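Local coordinates for protein D-glycero-D-manno-heptose 1-phosphate kinase (PDB 3K85) that probably transfers a phosphate from ATP to a sugar substrate such as D-glycero-D-manno-heptose 1-phosphate, as a member of the GHMP kinase family, at residues Y85-R90 / R149-L154; R142-I147 / Q159-A164. All coordinates share one frame; numbering follows the deposited sequence.

Interaction 1. Residues Y85-R90 / R149-L154; sequences YNRIIR and RKDLGL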
ATOM      1  N   TYR A  85      16.490 -22.298 -15.664  1.00 32.27           N
ATOM      2  CA  TYR A  85      16.535 -22.655 -17.071  1.00 31.98           C
ATOM      3  C   TYR A  85      15.755 -23.944 -17.365  1.00 33.39           C
ATOM      4  O   TYR A  85      15.024 -24.022 -18.355  1.00 34.74           O
ATOM      5  CB  TYR A  85      17.979 -22.834 -17.529  1.00 31.36           C
ATOM      6  CG  TYR A  85      18.075 -23.338 -18.942  1.00 32.11           C
ATOM      7  CD1 TYR A  85      17.803 -22.496 -20.014  1.00 31.25           C
ATOM      8  CD2 TYR A  85      18.370 -24.679 -19.212  1.00 32.16           C
ATOM      9  CE1 TYR A  85      17.814 -22.969 -21.320  1.00 32.12           C
ATOM     10  CE2 TYR A  85      18.383 -25.164 -20.518  1.00 31.02           C
ATOM     11  CZ  TYR A  85      18.101 -24.305 -21.564  1.00 32.37           C
ATOM     12  OH  TYR A  85      18.066 -24.767 -22.860  1.00 34.51           O
ATOM     13  N   ASN A  86      15.907 -24.957 -16.515  1.00 33.03           N
ATOM     14  CA  ASN A  86      15.205 -26.222 -16.745  1.00 34.08           C
ATOM     15  C   ASN A  86      13.687 -26.050 -16.640  1.00 36.33           C
ATOM     16  O   ASN A  86      12.930 -26.452 -17.544  1.00 34.52           O
ATOM     17  CB  ASN A  86      15.685 -27.297 -15.757  1.00 33.00           C
ATOM     18  CG  ASN A  86      17.118 -27.753 -16.033  1.00 31.11           C
ATOM     19  OD1 ASN A  86      17.594 -27.695 -17.168  1.00 28.99           O
ATOM     20  ND2 ASN A  86      17.799 -28.220 -14.997  1.00 28.93           N
ATOM     21  N   ARG A  87      13.264 -25.439 -15.534  1.00 35.79           N
ATOM     22  CA  ARG A  87      11.859 -25.184 -15.253  1.00 36.25           C
ATOM     23  C   ARG A  87      11.185 -24.428 -16.392  1.00 36.61           C
ATOM     24  O   ARG A  87      10.063 -24.764 -16.771  1.00 38.39           O
ATOM     25  CB  ARG A  87      11.730 -24.376 -13.960  1.00 38.99           C
ATOM     26  CG  ARG A  87      10.364 -24.453 -13.292  1.00 40.04           C
ATOM     27  CD  ARG A  87      10.163 -25.804 -12.609  1.00 39.67           C
ATOM     28  NE  ARG A  87       9.129 -25.733 -11.580  1.00 37.26           N
ATOM     29  CZ  ARG A  87       7.848 -25.540 -11.847  1.00 40.06           C
ATOM     30  NH1 ARG A  87       7.457 -25.415 -13.110  1.00 40.00           N
ATOM     31  NH2 ARG A  87       6.966 -25.442 -10.858  1.00 39.90           N
ATOM     32  N   ILE A  88      11.862 -23.411 -16.933  1.00 34.55           N
ATOM     33  CA  ILE A  88      11.305 -22.614 -18.030  1.00 32.98           C
ATOM     34  C   ILE A  88      11.245 -23.426 -19.319  1.00 33.59           C
ATOM     35  O   ILE A  88      10.305 -23.286 -20.114  1.00 30.95           O
ATOM     36  CB  ILE A  88      12.132 -21.291 -18.305  1.00 31.74           C
ATOM     37  CG1 ILE A  88      12.046 -20.332 -17.109  1.00 28.80           C
ATOM     38  CG2 ILE A  88      11.576 -20.566 -19.526  1.00 30.77           C
ATOM     39  CD1 ILE A  88      10.627 -19.945 -16.739  1.00 28.42           C
ATOM     40  N   ILE A  89      12.252 -24.266 -19.545  1.00 35.52           N
ATOM     41  CA  ILE A  89      12.248 -25.096 -20.756  1.00 36.38           C
ATOM     42  C   ILE A  89      11.072 -26.067 -20.694  1.00 35.29           C
ATOM     43  O   ILE A  89      10.397 -26.285 -21.699  1.00 35.46           O
ATOM     44  CB  ILE A  89      13.561 -25.913 -20.922  1.00 36.50           C
ATOM     45  CG1 ILE A  89      14.745 -24.967 -21.146  1.00 35.45           C
ATOM     46  CG2 ILE A  89      13.432 -26.868 -22.115  1.00 36.99           C
ATOM     47  CD1 ILE A  89      14.670 -24.182 -22.445  1.00 34.86           C
ATOM     48  N   ARG A  90      10.828 -26.631 -19.510  1.00 34.26           N
ATOM     49  CA  ARG A  90       9.730 -27.569 -19.316  1.00 36.04           C
ATOM     50  C   ARG A  90       8.357 -26.913 -19.386  1.00 36.57           C
ATOM     51  O   ARG A  90       7.536 -27.256 -20.238  1.00 35.54           O
ATOM     52  CB  ARG A  90       9.851 -28.278 -17.965  1.00 36.85           C
ATOM     53  CG  ARG A  90      11.022 -29.216 -17.860  1.00 37.19           C
ATOM     54  CD  ARG A  90      10.703 -30.306 -16.870  1.00 37.89           C
ATOM     55  NE  ARG A  90      10.489 -29.785 -15.529  1.00 40.56           N
ATOM     56  CZ  ARG A  90      11.463 -29.352 -14.736  1.00 41.81           C
ATOM     57  NH1 ARG A  90      12.726 -29.382 -15.157  1.00 41.11           N
ATOM     58  NH2 ARG A  90      11.177 -28.901 -13.520  1.00 39.91           N
ATOM     59  N   ARG A 149      12.421 -24.496  -3.547  1.00 44.16           N
ATOM     60  CA  ARG A 149      11.977 -25.426  -2.522  1.00 44.02           C
ATOM     61  C   ARG A 149      11.746 -26.880  -2.950  1.00 43.56           C
ATOM     62  O   ARG A 149      12.083 -27.792  -2.198  1.00 43.90           O
ATOM     63  CB  ARG A 149      10.719 -24.859  -1.859  1.00 45.41           C
ATOM     64  CG  ARG A 149      10.963 -23.516  -1.161  1.00 47.34           C
ATOM     65  CD  ARG A 149      11.683 -23.715   0.169  1.00 51.05           C
ATOM     66  NE  ARG A 149      12.783 -22.773   0.390  1.00 54.17           N
ATOM     67  CZ  ARG A 149      12.647 -21.455   0.504  1.00 54.48           C
ATOM     68  NH1 ARG A 149      11.451 -20.900   0.413  1.00 55.37           N
ATOM     69  NH2 ARG A 149      13.708 -20.692   0.729  1.00 54.91           N
ATOM     70  N   LYS A 150      11.180 -27.102  -4.135  1.00 42.01           N
ATOM     71  CA  LYS A 150      10.926 -28.463  -4.608  1.00 42.54           C
ATOM     72  C   LYS A 150      12.043 -28.941  -5.542  1.00 43.21           C
ATOM     73  O   LYS A 150      12.844 -29.800  -5.172  1.00 44.60           O
ATOM     74  CB  LYS A 150       9.584 -28.553  -5.358  1.00 42.82           C
ATOM     75  CG  LYS A 150       8.372 -27.877  -4.692  1.00 44.54           C
ATOM     76  CD  LYS A 150       8.030 -28.406  -3.292  1.00 44.03           C
ATOM     77  CE  LYS A 150       6.753 -27.730  -2.771  1.00 46.09           C
ATOM     78  NZ  LYS A 150       6.379 -28.034  -1.350  1.00 43.65           N
ATOM     79  N   ASP A 151      12.087 -28.379  -6.749  1.00 42.06           N
ATOM     80  CA  ASP A 151      13.085 -28.731  -7.760  1.00 40.67           C
ATOM     81  C   ASP A 151      14.524 -28.847  -7.269  1.00 41.76           C
ATOM     82  O   ASP A 151      15.294 -29.661  -7.782  1.00 42.54           O
ATOM     83  CB  ASP A 151      13.039 -27.720  -8.896  1.00 40.18           C
ATOM     84  CG  ASP A 151      11.811 -27.871  -9.751  1.00 42.66           C
ATOM     85  OD1 ASP A 151      10.790 -28.373  -9.230  1.00 42.42           O
ATOM     86  OD2 ASP A 151      11.863 -27.481 -10.939  1.00 41.09           O
ATOM     87  N   LEU A 152      14.893 -28.035  -6.285  1.00 42.02           N
ATOM     88  CA  LEU A 152      16.251 -28.054  -5.754  1.00 41.30           C
ATOM     89  C   LEU A 152      16.319 -28.548  -4.310  1.00 41.84           C
ATOM     90  O   LEU A 152      17.398 -28.598  -3.718  1.00 41.71           O
ATOM     91  CB  LEU A 152      16.865 -26.652  -5.859  1.00 40.07           C
ATOM     92  CG  LEU A 152      17.015 -26.090  -7.273  1.00 37.14           C
ATOM     93  CD1 LEU A 152      17.398 -24.630  -7.189  1.00 38.62           C
ATOM     94  CD2 LEU A 152      18.069 -26.868  -8.043  1.00 37.50           C
ATOM     95  N   GLY A 153      15.165 -28.896  -3.747  1.00 42.38           N
ATOM     96  CA  GLY A 153      15.113 -29.407  -2.387  1.00 43.93           C
ATOM     97  C   GLY A 153      15.432 -28.448  -1.252  1.00 46.13           C
ATOM     98  O   GLY A 153      15.187 -28.766  -0.084  1.00 45.45           O
ATOM     99  N   LEU A 154      15.978 -27.281  -1.583  1.00 47.46           N
ATOM    100  CA  LEU A 154      16.328 -26.277  -0.582  1.00 49.00           C
ATOM    101  C   LEU A 154      15.126 -25.988   0.312  1.00 49.21           C
ATOM    102  O   LEU A 154      14.003 -25.859  -0.175  1.00 51.63           O
ATOM    103  CB  LEU A 154      16.779 -24.996  -1.284  1.00 49.84           C
ATOM    104  CG  LEU A 154      17.910 -25.232  -2.292  1.00 52.45           C
ATOM    105  CD1 LEU A 154      17.870 -24.181  -3.389  1.00 52.80           C
ATOM    106  CD2 LEU A 154      19.248 -25.231  -1.563  1.00 52.05           C
TER
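Asp-151, in the last turn of helix 137-151, reaches across to helix 79-91 and sets one carboxylate oxygen, OD2, between Arg-87 and Arg-90. These two arginines lie three positions apart, nearly one helical turn, so both can face the same acid. Arg-87 comes in roughly at right angles to the aspartate: its CG lies anti to the backbone N (chi1 -159°) and the chain then bends at chi2, which brings NE to OD2. Arg-87 NE is 3.3 Å from Asp-151 OD2 in a salt bridge, with the oxygen near the guanidinium plane at its edge and the two flat groups 30° apart. Arg-90 approaches Asp-151 from the opposite direction. Its chain folds at chi3, and Arg-90 NH2 makes a bent, weak hydrogen bond of 3.0 Å to Asp-151 OD2 (132° at the hydrogen) within a second salt bridge. Beyond this contact, Arg-87 also pairs through NH1 with Asp-91 and through NH2 with Glu-146, so its guanidinium is held by three carboxylates. The negative charge at this C-terminal helix end is probably eased by the paired arginines, and the network ties two helices of the N-terminal GHMP domain at the protein surface through charge, with little buried area.

Interaction 2. Residues R142-I147 / Q159-A164; sequences RLAYEI and QDQYAA
Tyr-145 and Gln-161 mark the closest backbone approach, with their CA atoms 6.2 Å apart, where the axes of segments 142-147 and 159-164 pass 8.8 Å from one another in a broadly antiparallel sense, their N-to-C directions 142° apart. Gln-161 contributes the most to the interface. Its CG stands anti to its own carbonyl carbon (chi1 -73°), which sets this methylene 3.8 Å from the Ala-144 CB methyl. The bend at chi2 (82°) then turns the amide along the neighbouring helix instead of straight into it, and the amide slides past the root of Tyr-145: Gln-161 NE2 lies 3.5 Å from Tyr-145 CA and 3.6 Å from Tyr-145 CD1. Ring and amide planes are inclined 65° to each other, and the amide carbon CD sits at the ring's edge in its plane, so the amide does not stack on the ring. Tyr-162, the next residue on helix 159-166, brings its phenol end to Arg-142, about one turn before Tyr-145 on helix 137-151, with Tyr-162 OH 4.0 Å from Arg-142 CB. Arg-142 itself leads away from the interface in an extended chain, and its NE forms a long salt bridge with Glu-146 on its own helix. Tyr-162 also touches Tyr-138 and Ser-141 of helix 137-151. Helix 159-166 is also joined to the sheet, by a hydrogen bond of Gln-159 to Asn-34 and a salt bridge of Asp-160 to Arg-11. No hydrogen bond or salt bridge crosses between the two segments. The small Ala-144 methyl admits the glutamine, and the helices are held here by van der Waals contact of alkyl, amide and aromatic groups, a buried contact between two helices of the N-terminal GHMP domain.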
ATOM      1  N   ARG A 142       5.554 -17.554  -6.819  1.00 37.57           N
ATOM      2  CA  ARG A 142       5.171 -18.952  -6.664  1.00 38.29           C
ATOM      3  C   ARG A 142       6.104 -19.874  -7.460  1.00 36.24           C
ATOM      4  O   ARG A 142       6.553 -20.907  -6.958  1.00 35.06           O
ATOM      5  CB  ARG A 142       3.705 -19.093  -7.101  1.00 42.86           C
ATOM      6  CG  ARG A 142       3.240 -20.454  -7.593  1.00 51.48           C
ATOM      7  CD  ARG A 142       1.948 -20.242  -8.397  1.00 57.30           C
ATOM      8  NE  ARG A 142       1.444 -21.441  -9.065  1.00 61.87           N
ATOM      9  CZ  ARG A 142       0.378 -21.449  -9.866  1.00 64.92           C
ATOM     10  NH1 ARG A 142      -0.289 -20.320 -10.095  1.00 65.70           N
ATOM     11  NH2 ARG A 142      -0.029 -22.582 -10.434  1.00 65.47           N
ATOM     12  N   LEU A 143       6.405 -19.503  -8.697  1.00 33.89           N
ATOM     13  CA  LEU A 143       7.294 -20.322  -9.504  1.00 34.06           C
ATOM     14  C   LEU A 143       8.688 -20.376  -8.881  1.00 35.46           C
ATOM     15  O   LEU A 143       9.366 -21.401  -8.952  1.00 36.28           O
ATOM     16  CB  LEU A 143       7.396 -19.776 -10.925  1.00 32.16           C
ATOM     17  CG  LEU A 143       8.358 -20.551 -11.827  1.00 33.92           C
ATOM     18  CD1 LEU A 143       8.003 -22.046 -11.838  1.00 33.95           C
ATOM     19  CD2 LEU A 143       8.286 -19.982 -13.223  1.00 34.52           C
ATOM     20  N   ALA A 144       9.102 -19.269  -8.269  1.00 34.53           N
ATOM     21  CA  ALA A 144      10.413 -19.187  -7.643  1.00 36.02           C
ATOM     22  C   ALA A 144      10.474 -20.083  -6.416  1.00 36.56           C
ATOM     23  O   ALA A 144      11.481 -20.750  -6.172  1.00 35.65           O
ATOM     24  CB  ALA A 144      10.727 -17.737  -7.255  1.00 35.64           C
ATOM     25  N   TYR A 145       9.393 -20.088  -5.641  1.00 37.07           N
ATOM     26  CA  TYR A 145       9.317 -20.908  -4.442  1.00 38.03           C
ATOM     27  C   TYR A 145       9.357 -22.371  -4.850  1.00 40.14           C
ATOM     28  O   TYR A 145       9.975 -23.196  -4.178  1.00 40.70           O
ATOM     29  CB  TYR A 145       8.014 -20.644  -3.695  1.00 36.52           C
ATOM     30  CG  TYR A 145       7.841 -21.470  -2.441  1.00 35.55           C
ATOM     31  CD1 TYR A 145       8.482 -21.116  -1.255  1.00 36.42           C
ATOM     32  CD2 TYR A 145       7.018 -22.599  -2.435  1.00 37.72           C
ATOM     33  CE1 TYR A 145       8.304 -21.861  -0.083  1.00 36.46           C
ATOM     34  CE2 TYR A 145       6.831 -23.358  -1.274  1.00 36.91           C
ATOM     35  CZ  TYR A 145       7.474 -22.983  -0.098  1.00 39.47           C
ATOM     36  OH  TYR A 145       7.275 -23.712   1.061  1.00 39.91           O
ATOM     37  N   GLU A 146       8.696 -22.690  -5.957  1.00 40.49           N
ATOM     38  CA  GLU A 146       8.662 -24.063  -6.421  1.00 43.29           C
ATOM     39  C   GLU A 146       9.992 -24.563  -6.973  1.00 43.54           C
ATOM     40  O   GLU A 146      10.361 -25.715  -6.733  1.00 45.19           O
ATOM     41  CB  GLU A 146       7.544 -24.246  -7.449  1.00 43.34           C
ATOM     42  CG  GLU A 146       6.209 -24.550  -6.782  1.00 47.33           C
ATOM     43  CD  GLU A 146       5.070 -24.680  -7.764  1.00 49.24           C
ATOM     44  OE1 GLU A 146       5.238 -25.390  -8.780  1.00 51.76           O
ATOM     45  OE2 GLU A 146       4.002 -24.078  -7.513  1.00 51.13           O
ATOM     46  N   ILE A 147      10.720 -23.709  -7.691  1.00 40.90           N
ATOM     47  CA  ILE A 147      12.008 -24.115  -8.237  1.00 37.61           C
ATOM     48  C   ILE A 147      12.998 -24.347  -7.111  1.00 39.76           C
ATOM     49  O   ILE A 147      13.687 -25.363  -7.066  1.00 39.84           O
ATOM     50  CB  ILE A 147      12.608 -23.044  -9.153  1.00 34.19           C
ATOM     51  CG1 ILE A 147      11.796 -22.922 -10.434  1.00 30.35           C
ATOM     52  CG2 ILE A 147      14.050 -23.398  -9.488  1.00 34.00           C
ATOM     53  CD1 ILE A 147      12.213 -21.726 -11.280  1.00 27.51           C
ATOM     54  N   GLN A 159       8.332 -15.800   2.506  1.00 30.80           N
ATOM     55  CA  GLN A 159       8.443 -14.355   2.433  1.00 32.69           C
ATOM     56  C   GLN A 159       9.481 -13.825   1.434  1.00 33.09           C
ATOM     57  O   GLN A 159       9.209 -12.851   0.721  1.00 33.66           O
ATOM     58  CB  GLN A 159       8.687 -13.765   3.829  1.00 31.07           C
ATOM     59  CG  GLN A 159      10.058 -14.019   4.420  1.00 32.80           C
ATOM     60  CD  GLN A 159      10.334 -13.101   5.585  1.00 32.81           C
ATOM     61  OE1 GLN A 159      10.142 -11.888   5.484  1.00 35.30           O
ATOM     62  NE2 GLN A 159      10.789 -13.665   6.699  1.00 34.68           N
ATOM     63  N   ASP A 160      10.639 -14.483   1.364  1.00 32.66           N
ATOM     64  CA  ASP A 160      11.726 -14.089   0.466  1.00 31.34           C
ATOM     65  C   ASP A 160      11.366 -14.017  -1.008  1.00 30.92           C
ATOM     66  O   ASP A 160      11.686 -13.039  -1.679  1.00 30.77           O
ATOM     67  CB  ASP A 160      12.923 -15.035   0.618  1.00 32.27           C
ATOM     68  CG  ASP A 160      13.517 -15.003   2.007  1.00 34.34           C
ATOM     69  OD1 ASP A 160      12.997 -14.252   2.869  1.00 33.85           O
ATOM     70  OD2 ASP A 160      14.504 -15.736   2.234  1.00 38.45           O
ATOM     71  N   GLN A 161      10.724 -15.048  -1.531  1.00 29.48           N
ATOM     72  CA  GLN A 161      10.372 -15.016  -2.946  1.00 30.02           C
ATOM     73  C   GLN A 161       9.434 -13.853  -3.277  1.00 28.68           C
ATOM     74  O   GLN A 161       9.622 -13.144  -4.269  1.00 27.09           O
ATOM     75  CB  GLN A 161       9.712 -16.333  -3.380  1.00 30.74           C
ATOM     76  CG  GLN A 161      10.662 -17.526  -3.482  1.00 30.19           C
ATOM     77  CD  GLN A 161      10.937 -18.195  -2.143  1.00 28.34           C
ATOM     78  OE1 GLN A 161      10.617 -17.665  -1.082  1.00 24.96           O
ATOM     79  NE2 GLN A 161      11.541 -19.377  -2.198  1.00 33.74           N
ATOM     80  N   TYR A 162       8.431 -13.653  -2.430  1.00 27.28           N
ATOM     81  CA  TYR A 162       7.450 -12.601  -2.663  1.00 25.76           C
ATOM     82  C   TYR A 162       8.018 -11.197  -2.499  1.00 24.71           C
ATOM     83  O   TYR A 162       7.665 -10.288  -3.261  1.00 21.83           O
ATOM     84  CB  TYR A 162       6.243 -12.807  -1.740  1.00 25.44           C
ATOM     85  CG  TYR A 162       5.354 -13.953  -2.169  1.00 22.87           C
ATOM     86  CD1 TYR A 162       4.286 -13.738  -3.039  1.00 24.21           C
ATOM     87  CD2 TYR A 162       5.628 -15.263  -1.775  1.00 23.44           C
ATOM     88  CE1 TYR A 162       3.514 -14.797  -3.514  1.00 24.02           C
ATOM     89  CE2 TYR A 162       4.858 -16.338  -2.253  1.00 24.57           C
ATOM     90  CZ  TYR A 162       3.810 -16.094  -3.123  1.00 26.12           C
ATOM     91  OH  TYR A 162       3.084 -17.143  -3.656  1.00 28.15           O
ATOM     92  N   ALA A 163       8.892 -11.011  -1.510  1.00 23.14           N
ATOM     93  CA  ALA A 163       9.484  -9.699  -1.293  1.00 21.99           C
ATOM     94  C   ALA A 163      10.277  -9.299  -2.542  1.00 21.98           C
ATOM     95  O   ALA A 163      10.118  -8.199  -3.076  1.00 20.79           O
ATOM     96  CB  ALA A 163      10.387  -9.723  -0.073  1.00 22.08           C
ATOM     97  N   ALA A 164      11.100 -10.213  -3.035  1.00 19.42           N
ATOM     98  CA  ALA A 164      11.917  -9.923  -4.202  1.00 18.44           C
ATOM     99  C   ALA A 164      11.114  -9.518  -5.432  1.00 19.12           C
ATOM    100  O   ALA A 164      11.472  -8.559  -6.121  1.00 19.24           O
ATOM    101  CB  ALA A 164      12.800 -11.125  -4.530  1.00 16.20           C
TER

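In the fold
From the N terminus, the chain runs through helix 79-91, strand 99-105 and helix 115-131 before helix 137-151 returns to close a long loop at interaction 1. Interaction 2 closes a much shorter one, in which helix 137-151 turns back through a connection into helix 159-166. The segments alternate along the chain, so the two loops cross, and helix 137-151 serves both. In interaction 1 its last turn meets helix 79-91 at the surface; in interaction 2 its preceding turns meet helix 159-166 in the interior. Leu-143 and Ile-147 of those turns also touch helix 79-91. Through helix 137-151, the two contacts together connect three helices of the N-terminal GHMP domain.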